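Local structure of Dye type peroxidase A (Streptomyces lividans 1326, 6GZW) at residues Leu50-Ser54 and Thr85-Gly89; Asn123-Trp127 and Ser355-Val360. The protein is a haem-containing dye-decolourising peroxidase that probably uses hydrogen peroxide to oxidise dyes and other reducing substrates. All coordinates share one frame; numbering follows the deposited sequence.

Contact 1: residues Leu50-Ser54 and Thr85-Gly89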
# COMPACT_ATOMS: atom_id res chain seq x y z
N LEU A 50 8.22 17.43 -19.43
CA LEU A 50 7.25 18.12 -18.58
C LEU A 50 5.94 18.38 -19.34
O LEU A 50 4.87 18.34 -18.73
CB LEU A 50 7.82 19.41 -17.98
CG LEU A 50 8.53 19.31 -16.62
CD1 LEU A 50 7.55 19.01 -15.49
CD2 LEU A 50 9.66 18.29 -16.66
N ARG A 51 5.99 18.65 -20.65
CA ARG A 51 4.76 18.70 -21.45
C ARG A 51 3.97 17.39 -21.41
O ARG A 51 2.75 17.39 -21.17
CB ARG A 51 5.03 19.08 -22.93
CG ARG A 51 5.00 20.57 -23.19
CD ARG A 51 4.99 20.98 -24.68
NE ARG A 51 6.17 20.53 -25.47
CZ ARG A 51 7.43 20.98 -25.38
NH1 ARG A 51 7.80 21.91 -24.50
NH2 ARG A 51 8.37 20.47 -26.18
N ARG A 52 4.65 16.27 -21.67
CA ARG A 52 4.03 14.95 -21.62
C ARG A 52 3.44 14.72 -20.24
O ARG A 52 2.27 14.36 -20.10
CB ARG A 52 5.02 13.81 -21.91
CG ARG A 52 5.34 13.60 -23.36
CD ARG A 52 6.02 12.26 -23.64
NE ARG A 52 7.31 12.01 -22.97
CZ ARG A 52 8.49 12.54 -23.30
NH1 ARG A 52 8.61 13.47 -24.28
NH2 ARG A 52 9.57 12.15 -22.66
N TRP A 53 4.27 14.93 -19.23
CA TRP A 53 3.86 14.64 -17.86
C TRP A 53 2.66 15.49 -17.46
O TRP A 53 1.75 14.99 -16.83
CB TRP A 53 5.00 14.91 -16.87
CG TRP A 53 5.95 13.80 -16.66
CD1 TRP A 53 5.82 12.49 -17.07
CD2 TRP A 53 7.15 13.86 -15.91
NE1 TRP A 53 6.89 11.75 -16.64
CE2 TRP A 53 7.73 12.56 -15.92
CE3 TRP A 53 7.83 14.88 -15.25
CZ2 TRP A 53 8.92 12.27 -15.28
CZ3 TRP A 53 9.02 14.59 -14.62
CH2 TRP A 53 9.53 13.29 -14.61
N SER A 54 2.68 16.77 -17.84
CA SER A 54 1.56 17.66 -17.51
C SER A 54 0.26 17.25 -18.19
O SER A 54 -0.78 17.29 -17.59
CB SER A 54 1.90 19.12 -17.86
OG SER A 54 3.05 19.59 -17.16
N THR A 85 2.21 16.01 -8.72
CA THR A 85 3.00 17.21 -8.45
C THR A 85 4.44 17.01 -8.89
O THR A 85 5.00 15.92 -8.70
CB THR A 85 3.07 17.42 -6.92
OG1 THR A 85 1.77 17.24 -6.36
CG2 THR A 85 3.62 18.77 -6.60
N PHE A 86 5.04 18.05 -9.46
CA PHE A 86 6.36 17.96 -10.08
C PHE A 86 7.37 18.92 -9.47
O PHE A 86 7.05 20.11 -9.27
CB PHE A 86 6.23 18.30 -11.58
CG PHE A 86 5.23 17.44 -12.33
CD1 PHE A 86 5.56 16.15 -12.76
CD2 PHE A 86 3.93 17.90 -12.57
CE1 PHE A 86 4.65 15.37 -13.42
CE2 PHE A 86 3.00 17.10 -13.24
CZ PHE A 86 3.37 15.82 -13.67
N GLY A 87 8.61 18.45 -9.27
CA GLY A 87 9.71 19.32 -8.81
C GLY A 87 11.03 19.06 -9.50
O GLY A 87 11.20 18.04 -10.17
N PHE A 88 11.95 20.01 -9.33
CA PHE A 88 13.30 19.97 -9.89
C PHE A 88 14.34 20.01 -8.77
O PHE A 88 14.23 20.85 -7.85
CB PHE A 88 13.53 21.18 -10.82
CG PHE A 88 12.53 21.30 -11.92
CD1 PHE A 88 11.29 21.87 -11.68
CD2 PHE A 88 12.80 20.78 -13.17
CE1 PHE A 88 10.33 21.95 -12.68
CE2 PHE A 88 11.85 20.85 -14.17
CZ PHE A 88 10.62 21.43 -13.94
N GLY A 89 15.35 19.16 -8.85
CA GLY A 89 16.41 19.10 -7.84
C GLY A 89 17.56 20.00 -8.26
O GLY A 89 17.63 20.44 -9.42

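Contact 2: residues Asn123-Trp127 and Ser355-Val360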
# COMPACT_ATOMS: atom_id res chain seq x y z
N ASN A 123 17.82 12.58 -3.38
CA ASN A 123 18.04 13.63 -4.41
C ASN A 123 17.49 13.19 -5.76
O ASN A 123 16.50 12.48 -5.80
CB ASN A 123 19.53 14.02 -4.43
CG ASN A 123 20.04 14.30 -3.03
OD1 ASN A 123 20.97 13.63 -2.52
ND2 ASN A 123 19.40 15.24 -2.38
N GLY A 124 18.11 13.63 -6.86
CA GLY A 124 17.58 13.35 -8.20
C GLY A 124 17.36 14.62 -8.97
O GLY A 124 17.15 15.68 -8.40
N ASP A 125 17.39 14.50 -10.30
CA ASP A 125 17.10 15.66 -11.15
C ASP A 125 15.66 16.12 -11.05
O ASP A 125 15.39 17.35 -11.05
CB ASP A 125 17.42 15.37 -12.62
CG ASP A 125 18.92 15.12 -12.91
OD1 ASP A 125 19.81 15.65 -12.17
OD2 ASP A 125 19.19 14.36 -13.88
N LEU A 126 14.72 15.16 -11.00
CA LEU A 126 13.29 15.43 -11.08
C LEU A 126 12.54 14.63 -10.03
O LEU A 126 12.90 13.47 -9.78
CB LEU A 126 12.74 15.05 -12.45
CG LEU A 126 13.23 15.90 -13.62
CD1 LEU A 126 12.93 15.19 -14.92
CD2 LEU A 126 12.60 17.29 -13.59
N TRP A 127 11.50 15.21 -9.46
CA TRP A 127 10.67 14.50 -8.47
C TRP A 127 9.22 14.56 -8.88
O TRP A 127 8.75 15.59 -9.36
CB TRP A 127 10.87 15.18 -7.13
CG TRP A 127 10.08 14.66 -5.96
CD1 TRP A 127 10.29 13.50 -5.23
CD2 TRP A 127 8.96 15.31 -5.35
NE1 TRP A 127 9.39 13.43 -4.21
CE2 TRP A 127 8.56 14.52 -4.25
CE3 TRP A 127 8.28 16.52 -5.61
CZ2 TRP A 127 7.49 14.89 -3.41
CZ3 TRP A 127 7.19 16.88 -4.79
CH2 TRP A 127 6.82 16.08 -3.69
N SER A 355 16.74 11.50 1.58
CA SER A 355 16.40 12.91 1.59
C SER A 355 16.28 13.44 0.18
O SER A 355 16.93 12.96 -0.71
CB SER A 355 17.50 13.69 2.28
OG SER A 355 17.17 15.07 2.33
N GLY A 356 15.46 14.46 -0.01
CA GLY A 356 15.39 15.15 -1.31
C GLY A 356 14.91 16.57 -1.05
O GLY A 356 14.13 16.79 -0.14
N LEU A 357 15.44 17.52 -1.81
CA LEU A 357 15.03 18.91 -1.77
C LEU A 357 14.69 19.33 -3.19
O LEU A 357 15.57 19.26 -4.06
CB LEU A 357 16.15 19.79 -1.20
CG LEU A 357 16.08 21.30 -1.40
CD1 LEU A 357 14.81 21.88 -0.82
CD2 LEU A 357 17.32 21.96 -0.81
N PHE A 358 13.42 19.67 -3.46
CA PHE A 358 13.00 19.99 -4.83
C PHE A 358 12.26 21.33 -4.93
O PHE A 358 11.54 21.72 -4.00
CB PHE A 358 12.16 18.85 -5.42
CG PHE A 358 12.81 17.49 -5.29
CD1 PHE A 358 13.85 17.09 -6.13
CD2 PHE A 358 12.40 16.61 -4.29
CE1 PHE A 358 14.44 15.85 -5.99
CE2 PHE A 358 12.99 15.36 -4.15
CZ PHE A 358 14.01 14.97 -5.00
N ALA A 359 12.47 22.01 -6.06
CA ALA A 359 11.77 23.24 -6.39
C ALA A 359 10.51 22.91 -7.17
O ALA A 359 10.59 22.44 -8.32
CB ALA A 359 12.66 24.14 -7.23
N VAL A 360 9.36 23.18 -6.58
CA VAL A 360 8.08 22.80 -7.14
C VAL A 360 7.42 24.10 -7.61
O VAL A 360 6.92 24.88 -6.78
CB VAL A 360 7.25 22.06 -6.07
CG1 VAL A 360 5.81 21.84 -6.48
CG2 VAL A 360 7.91 20.71 -5.73
O HOH W 1 18.68 16.20 0.34
O HOH W 2 17.56 16.91 -3.50

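Contact 1: residues Leu50-Ser54 and Thr85-Gly89
The rings of W53 and F86 lie nearly parallel, their planes 15° apart, but they are slid past each other and barely overlap. The centroid of the six-membered indole ring is 5.6 Å from that of F86. The closest touch comes from the base of the tryptophan: W53 CB sits 3.5 Å from F86 CE1. Farther along the indole, W53 CE3 comes to 3.6 Å from F86 CD1. F86 already points at the helix; with CG anti to the carbonyl carbon (chi1 -55°), its ring atoms CE1 and CZ reach W53 CB. L50 touches both phenylalanines. Its CD1 passes F86 CB at 4.2 Å, and its CG meets F88 CZ at 4.0 Å, coming obliquely to that ring. L50 O accepts two hydrogen bonds from S54, one from N and one from OG at 2.7 Å, on opposite faces of its carbonyl plane. L126 and V128 of strand 126-132 also touch W53. Replacing F86 by an alanine is likely to open a gap beside W53 CB and leave the indole less firmly held. No hydrogen bond crosses between helix 43-61 and strand 83-89 here. The helix is held to the sheet by apolar and aromatic packing, while W53 NE1 is hydrogen-bonded to I145 O, and S54 OG to V370 N as well as L50 O.

Contact 2: residues Asn123-Trp127 and Ser355-Val360
W127 and F358 form the tight half of this contact. Their rings are almost parallel, with planes at 7°, but are slid apart and overlap little. The slide puts W127 CB over the centre of the F358 ring, a CH-pi contact of 3.4 Å to the centroid. With CG anti to the backbone N (chi1 178°), the indole of W127 extends beyond the rim of the phenyl ring, where W127 CD1 meets F358 CE2 at 3.5 Å. The far end of the indole touches V360, with W127 CZ3 4.0 Å from V360 CG2. Two carbonyls, N123 O and G124 O, lie in the plane of the F358 ring at its edge. N123 O accepts a hydrogen bond from W157 NE1.

The other end is looser and wet. N123 is exposed, and a single direct hydrogen bond joins the segments, from N123 N to S355 O at 2.8 Å. N123 ND2 donates to two waters. One is bonded to S355 OG, which also bonds R224; the other accepts from L357 N at 2.8 Å. D125 and L126 both face F35 and form a classic beta bulge. The contact joins the two ferredoxin-like halves of the dye-decolourising peroxidase fold.

Overall arrangement
From the N terminus, helix 43-61 comes first and strand 83-89 follows. Contact 1 closes the 30-residue connection between 50-54 and 85-89, all within the N-terminal half of the peroxidase. Contact 2 opens only later, at 123-127, and spans 227 residues to 355-360 in the C-terminal half. The two closures are in series and neither nests nor crosses. They meet at strand 83-89, which lies between strands 126-132 and 350-360 in the antiparallel sheet. There F88 O probably accepts from A359 N, and G89 N probably donates to D125 O. Contact 1 thus joins a helix to the sheet, while contact 2 links the two halves of the chain across it.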